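Local coordinates for protein L-amino acid deaminase (Proteus vulgaris, PDB 5I39) that binds flavin-adenine dinucleotide and, as a membrane-bound flavoprotein of the FAD-dependent oxidoreductase family, probably deaminates L-amino acids oxidatively, at residues Gly120-Pro125 with Gln163-Ala168; Pro150-Ile155 with Glu178-Ser183; Phe184-Ala189 with Arg286-Gly291. All blocks are in the same frame, centred on the assembly; numbering follows the deposited sequence.

Interaction 1: Gly120-Pro125 with Gln163-Ala168; sequences GRVEVP and QRLRGA. With EDO (1,2-ethanediol), chain I.
V122 overlaps R164, the last residue of helix 158-164, and L165 just after it, giving one methyl to each. The contact is a worked example of a helix end packed on one face of a mixed beta-sheet, here the large curled sheet of a DAO-family oxidoreductase. In the conformers described here (V122 and R164 each have a second), V122 CG1 stands opposite the carbonyl carbon (chi1 -69°), 3.9 Å from R164 CG, and rests on the aliphatic base of the arginine. The other methyl, V122 CG2, meets L165 CD2 at 3.6 Å, the side chains sliding past each other in opposite directions. V124 adds a more distant apolar touch, CG2 to L165 CD1 at 4.4 Å. F177 of strand 175-178 touches both V122 and R164, and V277 and L279 of strand 276-279 lie against V122 and V124.

Beyond CG the R164 chain folds back through two bends, chi2 -62° and chi3 -65°, carrying its guanidinium toward G120. There NH2 donates a hydrogen bond to Q119 O and lies 3.1 Å from G120 O, which sits near the guanidinium plane at its edge. L165 is the first residue to leave the helical conformation, and a type II turn from L165 to A168 follows.

Strand alternation sends R121 to the other face, where its NE bonds Q82 of the FAD site. An ethanediol, probably from the crystallisation liquor, hydrogen-bonds through O2 to E123 OE2 and through O1 to V124 O. R121 NH2 reaches E123 OE1 at 2.8 Å on the anti lone pair, while NH1 comes from above the carboxylate plane.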
loop_
_atom_site.group_PDB
_atom_site.type_symbol
_atom_site.label_atom_id
_atom_site.label_comp_id
_atom_site.label_asym_id
_atom_site.label_seq_id
_atom_site.Cartn_x
_atom_site.Cartn_y
_atom_site.Cartn_z
ATOM N N GLY A 120 -9.281 -13.317 -4.023
ATOM C CA GLY A 120 -10.574 -13.464 -3.370
ATOM C C GLY A 120 -10.461 -13.422 -1.857
ATOM O O GLY A 120 -9.517 -13.961 -1.268
ATOM N N ARG A 121 -11.442 -12.781 -1.229
ATOM C CA ARG A 121 -11.429 -12.516 0.205
ATOM C C ARG A 121 -12.810 -12.742 0.787
ATOM O O ARG A 121 -13.783 -12.155 0.316
ATOM C CB ARG A 121 -10.996 -11.077 0.477
ATOM C CG ARG A 121 -11.003 -10.655 1.938
ATOM C CD ARG A 121 -10.515 -9.226 2.041
ATOM N NE ARG A 121 -10.362 -8.749 3.415
ATOM C CZ ARG A 121 -11.346 -8.278 4.183
ATOM N NH1 ARG A 121 -11.065 -7.867 5.412
ATOM N NH2 ARG A 121 -12.606 -8.212 3.748
ATOM N N VAL A 122 -12.870 -13.571 1.827
ATOM C CA VAL A 122 -14.129 -13.819 2.531
ATOM C C VAL A 122 -14.043 -13.212 3.922
ATOM O O VAL A 122 -13.117 -13.486 4.690
ATOM C CB VAL A 122 -14.555 -15.310 2.588
ATOM C CG1 VAL A 122 -14.950 -15.796 1.202
ATOM C CG2 VAL A 122 -13.484 -16.210 3.195
ATOM N N GLU A 123 -15.008 -12.345 4.226
ATOM C CA GLU A 123 -15.113 -11.736 5.549
ATOM C C GLU A 123 -16.473 -12.073 6.141
ATOM O O GLU A 123 -17.507 -11.608 5.656
ATOM C CB GLU A 123 -14.907 -10.221 5.519
ATOM C CG GLU A 123 -14.989 -9.624 6.921
ATOM C CD GLU A 123 -14.619 -8.159 7.026
ATOM O OE1 GLU A 123 -14.035 -7.592 6.084
ATOM O OE2 GLU A 123 -14.912 -7.576 8.092
ATOM N N VAL A 124 -16.468 -12.884 7.193
ATOM C CA VAL A 124 -17.690 -13.188 7.929
ATOM C C VAL A 124 -18.028 -11.971 8.801
ATOM O O VAL A 124 -17.165 -11.488 9.531
ATOM C CB VAL A 124 -17.519 -14.463 8.778
ATOM C CG1 VAL A 124 -18.704 -14.676 9.714
ATOM C CG2 VAL A 124 -17.333 -15.674 7.874
ATOM N N PRO A 125 -19.276 -11.466 8.729
ATOM C CA PRO A 125 -19.631 -10.296 9.538
ATOM C C PRO A 125 -19.622 -10.591 11.038
ATOM O O PRO A 125 -19.782 -11.738 11.445
ATOM C CB PRO A 125 -21.048 -9.956 9.061
ATOM C CG PRO A 125 -21.591 -11.245 8.563
ATOM C CD PRO A 125 -20.422 -11.937 7.933
ATOM N N GLN A 163 -16.394 -24.024 0.523
ATOM C CA GLN A 163 -15.163 -24.282 -0.225
ATOM C C GLN A 163 -14.060 -23.288 0.164
ATOM O O GLN A 163 -12.907 -23.689 0.340
ATOM C CB GLN A 163 -15.436 -24.266 -1.735
ATOM C CG GLN A 163 -14.219 -24.464 -2.636
ATOM C CD GLN A 163 -13.447 -25.749 -2.362
ATOM O OE1 GLN A 163 -14.023 -26.767 -1.976
ATOM N NE2 GLN A 163 -12.132 -25.707 -2.569
ATOM N N ARG A 164 -14.419 -22.012 0.320
ATOM C CA ARG A 164 -13.450 -20.983 0.728
ATOM C C ARG A 164 -12.962 -21.164 2.165
ATOM O O ARG A 164 -11.854 -20.753 2.494
ATOM C CB ARG A 164 -14.037 -19.573 0.598
ATOM C CG ARG A 164 -14.503 -19.152 -0.788
ATOM C CD ARG A 164 -13.418 -19.123 -1.847
ATOM N NE ARG A 164 -12.387 -18.109 -1.605
ATOM C CZ ARG A 164 -11.545 -17.631 -2.526
ATOM N NH1 ARG A 164 -11.589 -18.044 -3.792
ATOM N NH2 ARG A 164 -10.647 -16.718 -2.181
ATOM N N LEU A 165 -13.788 -21.766 3.016
ATOM C CA LEU A 165 -13.446 -21.985 4.425
ATOM C C LEU A 165 -13.270 -23.463 4.758
ATOM O O LEU A 165 -13.549 -23.895 5.880
ATOM C CB LEU A 165 -14.510 -21.339 5.318
ATOM C CG LEU A 165 -14.694 -19.831 5.135
ATOM C CD1 LEU A 165 -15.839 -19.335 6.002
ATOM C CD2 LEU A 165 -13.426 -19.058 5.465
ATOM N N ARG A 166 -12.769 -24.234 3.799
ATOM C CA ARG A 166 -12.630 -25.674 3.998
ATOM C C ARG A 166 -11.622 -25.972 5.111
ATOM O O ARG A 166 -10.562 -25.349 5.195
ATOM C CB ARG A 166 -12.275 -26.394 2.693
ATOM C CG ARG A 166 -10.934 -26.047 2.067
ATOM C CD ARG A 166 -10.840 -26.653 0.674
ATOM N NE ARG A 166 -9.617 -26.271 -0.031
ATOM C CZ ARG A 166 -9.396 -25.089 -0.611
ATOM N NH1 ARG A 166 -10.306 -24.113 -0.581
ATOM N NH2 ARG A 166 -8.236 -24.873 -1.226
ATOM N N GLY A 167 -12.002 -26.894 5.993
ATOM C CA GLY A 167 -11.213 -27.228 7.175
ATOM C C GLY A 167 -11.440 -26.346 8.393
ATOM O O GLY A 167 -10.767 -26.527 9.406
ATOM N N ALA A 168 -12.378 -25.400 8.315
ATOM C CA ALA A 168 -12.717 -24.550 9.455
ATOM C C ALA A 168 -13.431 -25.358 10.533
ATOM O O ALA A 168 -14.271 -26.204 10.222
ATOM C CB ALA A 168 -13.601 -23.398 9.012
HETATM C C1 EDO I . -15.103 -9.830 11.513
HETATM O O1 EDO I . -16.167 -9.256 10.754
HETATM C C2 EDO I . -13.933 -10.102 10.579
HETATM O O2 EDO I . -13.446 -8.885 9.998
#

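Interaction 2: Pro150-Ile155 with Glu178-Ser183; sequences PFKTRI and EEDSGS
T153 and E178 pack closely where the two backbones draw together, their CA atoms 4.2 Å apart. The threonine hydroxyl OG1 lies 3.5 Å from E178 CG, against the aliphatic part of the glutamate, and the two side chains cross at a slant on the same face of the sheet. E178 extends past this point, and its OE2 is held by K100 and by the backbone N of S85. One step along, the amide N of E179 donates to K152 O at 3.1 Å. D180 closes the inner side: its OD1 lies 3.8 Å from K152 CB, and its carboxylate is shared between K100, through OD1, and R104, through OD2.

These contacts close the end of an antiparallel strand pairing. T153 and E178 are a non-hydrogen-bonded pair joining strand 153-156 to the end of strand 175-178 in the curled sheet, and a type I turn from E178 to S181 then swings the chain toward strand 182-183.

The outer side is looser and partly open to solvent, K152 being exposed and R154 and E179 partly so. R154 extends to meet the end of the E179 side chain, placing NH2 3.0 Å from E179 OE1, a salt bridge whose hydrogen bond is nearly straight (173°), with the oxygen at the guanidinium edge. The carboxylate is not coplanar with it; the planes are 62° apart, and E160 supplies a second acidic partner to NH2. A water ties this corner together, donating to K152 O and E179 OE1 while accepting from R154 NE. Another water lies between the strand and the turn: it accepts from K152 N and donates to D180 OD1, 2.9 Å from the water oxygen, while also hydrogen-bonded to T153 OG1.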
loop_
_atom_site.group_PDB
_atom_site.type_symbol
_atom_site.label_atom_id
_atom_site.label_comp_id
_atom_site.label_asym_id
_atom_site.label_seq_id
_atom_site.Cartn_x
_atom_site.Cartn_y
_atom_site.Cartn_z
ATOM N N PRO A 150 -15.929 -4.039 -13.860
ATOM C CA PRO A 150 -16.978 -4.745 -13.120
ATOM C C PRO A 150 -16.705 -4.892 -11.622
ATOM O O PRO A 150 -15.571 -5.152 -11.225
ATOM C CB PRO A 150 -17.022 -6.111 -13.810
ATOM C CG PRO A 150 -16.613 -5.817 -15.213
ATOM C CD PRO A 150 -15.529 -4.791 -15.066
ATOM N N PHE A 151 -17.750 -4.722 -10.823
ATOM C CA PHE A 151 -17.720 -4.890 -9.375
ATOM C C PHE A 151 -17.976 -6.362 -9.088
ATOM O O PHE A 151 -18.881 -6.956 -9.677
ATOM C CB PHE A 151 -18.828 -4.003 -8.800
ATOM C CG PHE A 151 -18.898 -3.931 -7.292
ATOM C CD1 PHE A 151 -17.763 -3.727 -6.507
ATOM C CD2 PHE A 151 -20.141 -3.967 -6.658
ATOM C CE1 PHE A 151 -17.866 -3.614 -5.127
ATOM C CE2 PHE A 151 -20.246 -3.850 -5.282
ATOM C CZ PHE A 151 -19.109 -3.671 -4.516
ATOM N N LYS A 152 -17.175 -6.955 -8.199
ATOM C CA LYS A 152 -17.200 -8.412 -7.971
ATOM C C LYS A 152 -17.332 -8.819 -6.503
ATOM O O LYS A 152 -16.916 -9.908 -6.111
ATOM C CB LYS A 152 -15.969 -9.061 -8.626
ATOM C CG LYS A 152 -15.923 -8.830 -10.134
ATOM C CD LYS A 152 -15.270 -9.953 -10.919
ATOM C CE LYS A 152 -15.598 -9.853 -12.408
ATOM N NZ LYS A 152 -16.670 -10.791 -12.845
ATOM N N THR A 153 -17.981 -7.971 -5.714
ATOM C CA THR A 153 -18.189 -8.223 -4.293
ATOM C C THR A 153 -19.644 -8.586 -4.045
ATOM O O THR A 153 -20.552 -7.907 -4.530
ATOM C CB THR A 153 -17.791 -6.996 -3.481
ATOM O OG1 THR A 153 -16.422 -6.713 -3.770
ATOM C CG2 THR A 153 -17.945 -7.238 -1.992
ATOM N N ARG A 154 -19.861 -9.649 -3.278
ATOM C CA ARG A 154 -21.203 -10.176 -3.068
ATOM C C ARG A 154 -21.244 -11.071 -1.842
ATOM O O ARG A 154 -20.213 -11.588 -1.394
ATOM C CB ARG A 154 -21.668 -10.940 -4.311
ATOM C CG ARG A 154 -20.765 -12.090 -4.719
ATOM C CD ARG A 154 -21.115 -12.630 -6.098
ATOM N NE ARG A 154 -20.056 -13.537 -6.530
ATOM C CZ ARG A 154 -19.934 -14.813 -6.165
ATOM N NH1 ARG A 154 -20.855 -15.414 -5.414
ATOM N NH2 ARG A 154 -18.885 -15.512 -6.589
ATOM N N ILE A 155 -22.446 -11.252 -1.309
ATOM C CA ILE A 155 -22.665 -12.087 -0.131
ATOM C C ILE A 155 -22.784 -13.550 -0.560
ATOM O O ILE A 155 -23.528 -13.863 -1.495
ATOM C CB ILE A 155 -23.945 -11.652 0.623
ATOM C CG1 ILE A 155 -23.836 -10.196 1.112
ATOM C CG2 ILE A 155 -24.267 -12.592 1.786
ATOM C CD1 ILE A 155 -22.815 -9.936 2.200
ATOM N N GLU A 178 -15.273 -10.611 -1.618
ATOM C CA GLU A 178 -14.695 -9.737 -2.630
ATOM C C GLU A 178 -13.913 -10.668 -3.535
ATOM O O GLU A 178 -12.745 -10.982 -3.272
ATOM C CB GLU A 178 -13.815 -8.666 -1.991
ATOM C CG GLU A 178 -13.183 -7.716 -2.997
ATOM C CD GLU A 178 -12.552 -6.487 -2.378
ATOM O OE1 GLU A 178 -12.941 -6.081 -1.265
ATOM O OE2 GLU A 178 -11.672 -5.891 -3.045
ATOM N N GLU A 179 -14.580 -11.155 -4.579
ATOM C CA GLU A 179 -14.036 -12.255 -5.378
ATOM C C GLU A 179 -12.716 -11.896 -6.052
ATOM O O GLU A 179 -11.859 -12.754 -6.235
ATOM C CB GLU A 179 -15.050 -12.746 -6.417
ATOM C CG GLU A 179 -14.528 -13.947 -7.212
ATOM C CD GLU A 179 -15.597 -14.767 -7.910
ATOM O OE1 GLU A 179 -16.699 -14.255 -8.159
ATOM O OE2 GLU A 179 -15.321 -15.942 -8.239
ATOM N N ASP A 180 -12.569 -10.630 -6.418
ATOM C CA ASP A 180 -11.367 -10.161 -7.103
ATOM C C ASP A 180 -10.390 -9.422 -6.190
ATOM O O ASP A 180 -9.571 -8.645 -6.672
ATOM C CB ASP A 180 -11.754 -9.286 -8.296
ATOM C CG ASP A 180 -12.341 -7.961 -7.883
ATOM O OD1 ASP A 180 -12.904 -7.860 -6.763
ATOM O OD2 ASP A 180 -12.231 -7.015 -8.683
ATOM N N SER A 181 -10.448 -9.658 -4.879
ATOM C CA SER A 181 -9.468 -9.041 -3.989
ATOM C C SER A 181 -8.065 -9.435 -4.432
ATOM O O SER A 181 -7.840 -10.555 -4.908
ATOM C CB SER A 181 -9.670 -9.470 -2.542
ATOM O OG SER A 181 -9.326 -10.833 -2.365
ATOM N N GLY A 182 -7.137 -8.501 -4.280
ATOM C CA GLY A 182 -5.750 -8.731 -4.622
ATOM C C GLY A 182 -4.910 -9.166 -3.447
ATOM O O GLY A 182 -5.241 -8.903 -2.289
ATOM N N SER A 183 -3.799 -9.810 -3.774
ATOM C CA SER A 183 -2.775 -10.203 -2.824
ATOM C C SER A 183 -1.426 -9.788 -3.384
ATOM O O SER A 183 -1.175 -9.972 -4.569
ATOM C CB SER A 183 -2.806 -11.718 -2.659
ATOM O OG SER A 183 -1.734 -12.196 -1.869
HETATM O O HOH W 1 -14.020 -5.082 -8.962
HETATM O O HOH W 2 -15.123 -6.137 -6.223
HETATM O O HOH W 3 -18.114 -11.913 -7.819
HETATM O O HOH W 4 -15.323 -4.884 -2.159
#

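Interaction 3: Phe184-Ala189 with Arg286-Gly291; sequences FDPEVA and REQADG
D185 and R286 form the charged part of the contact, a salt bridge in which R286 NH1 lies 2.9 Å from D185 OD1 and approaches nearly along the C-O bond. The bend at chi3 (64°) turns the guanidinium under F184, whose carbonyl O stands over one of its faces, 3.5 Å from CZ. S183 OG shares NH1, and NH2 donates to Y80 O in the FAD-binding segment.

The second oxygen makes the backbone bond: A289 N donates to D185 OD2 at 2.9 Å, on the syn lone pair. R23 pairs with the same oxygen, so both oxygens of this buried carboxylate are engaged, which would be expected to favour the ionised form.

In the fold, the carboxylate bridges the loop entering helix 189-199 and the type I turn, Q288 to G291, of the hairpin between strands 283-287 and 293-295. D185 O, meanwhile, accepts from both V188 N and A189 N as the helix begins.

Packing supplies the rest. The side-chain end of Q288 stacks on the D185 carboxylate, their planes 27° apart, and crosses P186 at about a right angle. A289 CB touches D185 OD2 at 3.4 Å.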
loop_
_atom_site.group_PDB
_atom_site.type_symbol
_atom_site.label_atom_id
_atom_site.label_comp_id
_atom_site.label_asym_id
_atom_site.label_seq_id
_atom_site.Cartn_x
_atom_site.Cartn_y
_atom_site.Cartn_z
ATOM N N PHE A 184 -0.567 -9.235 -2.535
ATOM C CA PHE A 184 0.830 -8.951 -2.897
ATOM C C PHE A 184 1.687 -9.164 -1.661
ATOM O O PHE A 184 1.230 -8.960 -0.538
ATOM C CB PHE A 184 1.073 -7.560 -3.558
ATOM C CG PHE A 184 0.129 -6.451 -3.132
ATOM C CD1 PHE A 184 -0.332 -6.319 -1.820
ATOM C CD2 PHE A 184 -0.259 -5.482 -4.060
ATOM C CE1 PHE A 184 -1.190 -5.288 -1.465
ATOM C CE2 PHE A 184 -1.112 -4.448 -3.703
ATOM C CZ PHE A 184 -1.583 -4.356 -2.407
ATOM N N ASP A 185 2.928 -9.585 -1.881
ATOM C CA ASP A 185 3.787 -10.028 -0.782
ATOM C C ASP A 185 4.852 -8.967 -0.507
ATOM O O ASP A 185 5.560 -8.550 -1.428
ATOM C CB ASP A 185 4.463 -11.361 -1.119
ATOM C CG ASP A 185 3.475 -12.458 -1.508
ATOM O OD1 ASP A 185 2.257 -12.334 -1.244
ATOM O OD2 ASP A 185 3.930 -13.464 -2.095
ATOM N N PRO A 186 5.004 -8.547 0.764
ATOM C CA PRO A 186 5.912 -7.435 1.062
ATOM C C PRO A 186 7.403 -7.731 0.904
ATOM O O PRO A 186 8.199 -6.801 0.847
ATOM C CB PRO A 186 5.556 -7.084 2.503
ATOM C CG PRO A 186 5.066 -8.361 3.081
ATOM C CD PRO A 186 4.297 -9.007 1.973
ATOM N N GLU A 187 7.772 -9.002 0.786
ATOM C CA GLU A 187 9.156 -9.363 0.520
ATOM C C GLU A 187 9.549 -9.128 -0.941
ATOM O O GLU A 187 10.736 -9.193 -1.262
ATOM C CB GLU A 187 9.414 -10.822 0.890
ATOM C CG GLU A 187 9.185 -11.143 2.363
ATOM C CD GLU A 187 7.723 -11.260 2.762
ATOM O OE1 GLU A 187 6.888 -11.657 1.919
ATOM O OE2 GLU A 187 7.408 -10.935 3.925
ATOM N N VAL A 188 8.567 -8.873 -1.812
ATOM C CA VAL A 188 8.802 -8.790 -3.256
ATOM C C VAL A 188 8.244 -7.539 -3.943
ATOM O O VAL A 188 8.966 -6.900 -4.702
ATOM C CB VAL A 188 8.236 -10.037 -3.981
ATOM C CG1 VAL A 188 8.515 -9.974 -5.479
ATOM C CG2 VAL A 188 8.822 -11.315 -3.402
ATOM N N ALA A 189 6.972 -7.211 -3.719
ATOM C CA ALA A 189 6.243 -6.313 -4.628
ATOM C C ALA A 189 6.928 -4.970 -4.888
ATOM O O ALA A 189 7.154 -4.603 -6.038
ATOM C CB ALA A 189 4.824 -6.095 -4.134
ATOM N N ARG A 286 -3.836 -14.658 4.916
ATOM C CA ARG A 286 -3.727 -14.439 3.479
ATOM C C ARG A 286 -2.607 -15.307 2.931
ATOM O O ARG A 286 -1.460 -15.184 3.364
ATOM C CB ARG A 286 -3.416 -12.973 3.182
ATOM C CG ARG A 286 -3.157 -12.693 1.710
ATOM C CD ARG A 286 -2.661 -11.288 1.478
ATOM N NE ARG A 286 -1.358 -11.032 2.089
ATOM C CZ ARG A 286 -0.178 -11.383 1.582
ATOM N NH1 ARG A 286 -0.070 -12.063 0.438
ATOM N NH2 ARG A 286 0.911 -11.059 2.248
ATOM N N GLU A 287 -2.923 -16.159 1.960
ATOM C CA GLU A 287 -1.899 -16.965 1.310
ATOM C C GLU A 287 -1.021 -16.094 0.417
ATOM O O GLU A 287 -1.522 -15.325 -0.402
ATOM C CB GLU A 287 -2.515 -18.081 0.478
ATOM C CG GLU A 287 -1.472 -19.104 0.052
ATOM C CD GLU A 287 -2.000 -20.196 -0.845
ATOM O OE1 GLU A 287 -3.106 -20.052 -1.400
ATOM O OE2 GLU A 287 -1.279 -21.201 -1.007
ATOM N N GLN A 288 0.291 -16.238 0.586
ATOM C CA GLN A 288 1.278 -15.579 -0.263
ATOM C C GLN A 288 1.511 -16.382 -1.540
ATOM O O GLN A 288 1.072 -17.525 -1.662
ATOM C CB GLN A 288 2.594 -15.418 0.495
ATOM C CG GLN A 288 2.480 -14.578 1.750
ATOM C CD GLN A 288 3.711 -13.720 1.969
ATOM O OE1 GLN A 288 4.837 -14.216 2.063
ATOM N NE2 GLN A 288 3.516 -12.438 2.032
ATOM N N ALA A 289 2.225 -15.784 -2.488
ATOM C CA ALA A 289 2.430 -16.400 -3.799
ATOM C C ALA A 289 3.234 -17.700 -3.738
ATOM O O ALA A 289 3.106 -18.541 -4.625
ATOM C CB ALA A 289 3.084 -15.411 -4.753
ATOM N N ASP A 290 4.041 -17.858 -2.687
ATOM C CA ASP A 290 4.828 -19.078 -2.468
ATOM C C ASP A 290 4.177 -20.100 -1.528
ATOM O O ASP A 290 4.816 -21.079 -1.163
ATOM C CB ASP A 290 6.237 -18.714 -1.961
ATOM C CG ASP A 290 6.237 -18.084 -0.572
ATOM O OD1 ASP A 290 5.149 -17.787 -0.029
ATOM O OD2 ASP A 290 7.340 -17.880 -0.027
ATOM N N GLY A 291 2.931 -19.867 -1.117
ATOM C CA GLY A 291 2.219 -20.793 -0.236
ATOM C C GLY A 291 2.434 -20.591 1.253
ATOM O O GLY A 291 1.838 -21.306 2.052
#

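How the interactions relate
The three contacts reach one large, curled mixed sheet. Interactions 1 and 2 have centres 13 Å apart and interleave along the chain: strand 153-156 of interaction 2 leads directly into helix 158-164 of interaction 1. They also join across the sheet, where R121 O probably accepts from E178 N, 2.9 Å away. Interaction 3 follows later in sequence, its centre 19 Å from each of the others; S183 ends interaction 2 and F184 begins interaction 3. In order, their centres lie about 23, 18 and 13 Å from the centre of the chain, and interaction 3 comes nearest the flavin, with the F184 side chain about 4 Å from FAD.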